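Local coordinates for protein probable ATP-dependent kinase TDA10 (Saccharomyces cerevisiae, PDB 1ODF) that is probably an ATP-dependent kinase, resembling bacterial pantothenate kinase in structure, whose substrate is not yet known, at residues L32-G38 with I155-W161. Numbering follows the deposited sequence.
Sequences LFIFFSG and IFILEGW
Phe33 and Phe156 meet on one face of the sheet through a CH-pi contact: Phe156 CB lies 4.1 Å from the centroid of the Phe33 ring, 12° off its normal. The two rings, inclined at 33°, form an oblique pair, neither stacked nor edge-to-face, and touch where Phe33 CE2 comes 3.8 Å from Phe156 CD1. Different first torsions explain the overlap: Phe33 CG is anti to its carbonyl carbon (chi1 -80°), whereas Phe156 CG is anti to its backbone N. Replacing Phe33 with an alanine would probably leave Phe156 CB without the aromatic face it lies over and open a gap beside the Phe156 ring. Farther along this face, Phe35 presents its ring edge to Leu158, CE2 to CD2 3.9 Å. On the other face, which helix 8-24 covers, Ile34 CD1 reaches back to Ile155 CG2 (3.7 Å) and Phe36 CE1 to Ile157 CG2 (3.9 Å). Five backbone hydrogen bonds, from Phe156 N to Leu32 O (2.9 Å) through Gly160 N to Phe36 O (3.1 Å), fix the parallel register. These are adjacent inner strands in the mostly parallel sheet of a P-loop kinase-like core: 32-37 runs into the predicted ATP-binding loop at Gly38, and Glu159 lies near a bound sulfate.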
loop_
_atom_site.group_PDB
_atom_site.type_symbol
_atom_site.label_atom_id
_atom_site.label_comp_id
_atom_site.label_asym_id
_atom_site.label_seq_id
_atom_site.Cartn_x
_atom_site.Cartn_y
_atom_site.Cartn_z
ATOM N N LEU A 32 -7.864 1.883 -15.010
ATOM C CA LEU A 32 -6.429 2.111 -15.036
ATOM C C LEU A 32 -6.117 2.193 -13.547
ATOM O O LEU A 32 -6.699 3.017 -12.835
ATOM C CB LEU A 32 -6.086 3.454 -15.686
ATOM C CG LEU A 32 -4.623 3.831 -16.002
ATOM C CD1 LEU A 32 -4.327 5.198 -15.448
ATOM C CD2 LEU A 32 -3.649 2.833 -15.452
ATOM N N PHE A 33 -5.237 1.328 -13.063
ATOM C CA PHE A 33 -4.874 1.379 -11.654
ATOM C C PHE A 33 -3.628 2.232 -11.432
ATOM O O PHE A 33 -2.769 2.347 -12.314
ATOM C CB PHE A 33 -4.633 -0.030 -11.101
ATOM C CG PHE A 33 -5.897 -0.759 -10.756
ATOM C CD1 PHE A 33 -6.818 -1.098 -11.749
ATOM C CD2 PHE A 33 -6.195 -1.064 -9.431
ATOM C CE1 PHE A 33 -8.023 -1.727 -11.427
ATOM C CE2 PHE A 33 -7.398 -1.693 -9.097
ATOM C CZ PHE A 33 -8.315 -2.026 -10.098
ATOM N N ILE A 34 -3.561 2.854 -10.262
ATOM C CA ILE A 34 -2.414 3.658 -9.890
ATOM C C ILE A 34 -2.020 3.230 -8.476
ATOM O O ILE A 34 -2.750 3.470 -7.505
ATOM C CB ILE A 34 -2.731 5.160 -9.929
ATOM C CG1 ILE A 34 -3.120 5.565 -11.351
ATOM C CG2 ILE A 34 -1.493 5.956 -9.496
ATOM C CD1 ILE A 34 -3.431 7.023 -11.508
ATOM N N PHE A 35 -0.873 2.564 -8.388
ATOM C CA PHE A 35 -0.357 2.057 -7.131
ATOM C C PHE A 35 0.702 2.956 -6.517
ATOM O O PHE A 35 1.632 3.404 -7.207
ATOM C CB PHE A 35 0.270 0.671 -7.328
ATOM C CG PHE A 35 -0.697 -0.388 -7.767
ATOM C CD1 PHE A 35 -0.403 -1.197 -8.864
ATOM C CD2 PHE A 35 -1.887 -0.610 -7.067
ATOM C CE1 PHE A 35 -1.277 -2.216 -9.262
ATOM C CE2 PHE A 35 -2.773 -1.626 -7.454
ATOM C CZ PHE A 35 -2.466 -2.432 -8.553
ATOM N N PHE A 36 0.549 3.227 -5.223
ATOM C CA PHE A 36 1.534 4.008 -4.492
ATOM C C PHE A 36 2.114 3.065 -3.463
ATOM O O PHE A 36 1.367 2.406 -2.731
ATOM C CB PHE A 36 0.914 5.217 -3.796
ATOM C CG PHE A 36 0.583 6.349 -4.731
ATOM C CD1 PHE A 36 -0.527 6.277 -5.574
ATOM C CD2 PHE A 36 1.373 7.491 -4.760
ATOM C CE1 PHE A 36 -0.843 7.333 -6.424
ATOM C CE2 PHE A 36 1.065 8.554 -5.607
ATOM C CZ PHE A 36 -0.044 8.477 -6.439
ATOM N N SER A 37 3.443 2.989 -3.432
ATOM C CA SER A 37 4.158 2.118 -2.507
ATOM C C SER A 37 5.342 2.848 -1.877
ATOM O O SER A 37 6.114 3.526 -2.565
ATOM C CB SER A 37 4.670 0.881 -3.249
ATOM O OG SER A 37 5.139 -0.106 -2.353
ATOM N N GLY A 38 5.484 2.700 -0.567
ATOM C CA GLY A 38 6.582 3.350 0.122
ATOM C C GLY A 38 6.632 2.954 1.584
ATOM O O GLY A 38 5.609 2.594 2.161
ATOM N N ILE A 155 -10.302 5.335 -13.121
ATOM C CA ILE A 155 -8.993 5.349 -12.480
ATOM C C ILE A 155 -9.143 4.914 -11.030
ATOM O O ILE A 155 -9.960 5.462 -10.296
ATOM C CB ILE A 155 -8.352 6.766 -12.510
ATOM C CG1 ILE A 155 -8.044 7.158 -13.958
ATOM C CG2 ILE A 155 -7.072 6.796 -11.657
ATOM C CD1 ILE A 155 -7.526 8.564 -14.111
ATOM N N PHE A 156 -8.373 3.909 -10.629
ATOM C CA PHE A 156 -8.432 3.449 -9.255
ATOM C C PHE A 156 -7.071 3.550 -8.590
ATOM O O PHE A 156 -6.094 2.921 -9.007
ATOM C CB PHE A 156 -8.947 2.011 -9.165
ATOM C CG PHE A 156 -9.259 1.592 -7.767
ATOM C CD1 PHE A 156 -8.235 1.261 -6.879
ATOM C CD2 PHE A 156 -10.575 1.613 -7.298
ATOM C CE1 PHE A 156 -8.516 0.962 -5.547
ATOM C CE2 PHE A 156 -10.866 1.313 -5.956
ATOM C CZ PHE A 156 -9.836 0.990 -5.085
ATOM N N ILE A 157 -7.035 4.349 -7.535
ATOM C CA ILE A 157 -5.825 4.596 -6.775
ATOM C C ILE A 157 -5.791 3.730 -5.527
ATOM O O ILE A 157 -6.690 3.801 -4.694
ATOM C CB ILE A 157 -5.752 6.090 -6.362
ATOM C CG1 ILE A 157 -5.819 6.968 -7.614
ATOM C CG2 ILE A 157 -4.480 6.370 -5.577
ATOM C CD1 ILE A 157 -5.808 8.453 -7.324
ATOM N N LEU A 158 -4.760 2.899 -5.414
ATOM C CA LEU A 158 -4.591 2.043 -4.245
ATOM C C LEU A 158 -3.192 2.319 -3.680
ATOM O O LEU A 158 -2.232 2.493 -4.442
ATOM C CB LEU A 158 -4.733 0.563 -4.623
ATOM C CG LEU A 158 -4.628 -0.438 -3.461
ATOM C CD1 LEU A 158 -5.808 -0.246 -2.499
ATOM C CD2 LEU A 158 -4.598 -1.854 -4.004
ATOM N N GLU A 159 -3.079 2.370 -2.354
ATOM C CA GLU A 159 -1.795 2.648 -1.723
ATOM C C GLU A 159 -1.550 1.822 -0.468
ATOM O O GLU A 159 -2.474 1.544 0.296
ATOM C CB GLU A 159 -1.691 4.135 -1.380
ATOM C CG GLU A 159 -2.581 4.578 -0.227
ATOM C CD GLU A 159 -1.950 4.349 1.147
ATOM O OE1 GLU A 159 -2.702 4.386 2.142
ATOM O OE2 GLU A 159 -0.715 4.142 1.242
ATOM N N GLY A 160 -0.287 1.440 -0.278
ATOM C CA GLY A 160 0.122 0.655 0.873
ATOM C C GLY A 160 1.640 0.648 0.976
ATOM O O GLY A 160 2.343 0.961 0.007
ATOM N N TRP A 161 2.151 0.282 2.149
ATOM C CA TRP A 161 3.591 0.249 2.380
ATOM C C TRP A 161 4.265 -0.988 1.780
ATOM O O TRP A 161 5.487 -1.012 1.642
ATOM C CB TRP A 161 3.905 0.325 3.889
ATOM C CG TRP A 161 3.403 -0.853 4.655
ATOM C CD1 TRP A 161 2.157 -1.013 5.195
ATOM C CD2 TRP A 161 4.090 -2.089 4.860
ATOM N NE1 TRP A 161 2.024 -2.282 5.717
ATOM C CE2 TRP A 161 3.196 -2.963 5.521
ATOM C CE3 TRP A 161 5.375 -2.552 4.543
ATOM C CZ2 TRP A 161 3.544 -4.269 5.864
ATOM C CZ3 TRP A 161 5.718 -3.843 4.885
ATOM C CH2 TRP A 161 4.806 -4.689 5.538
#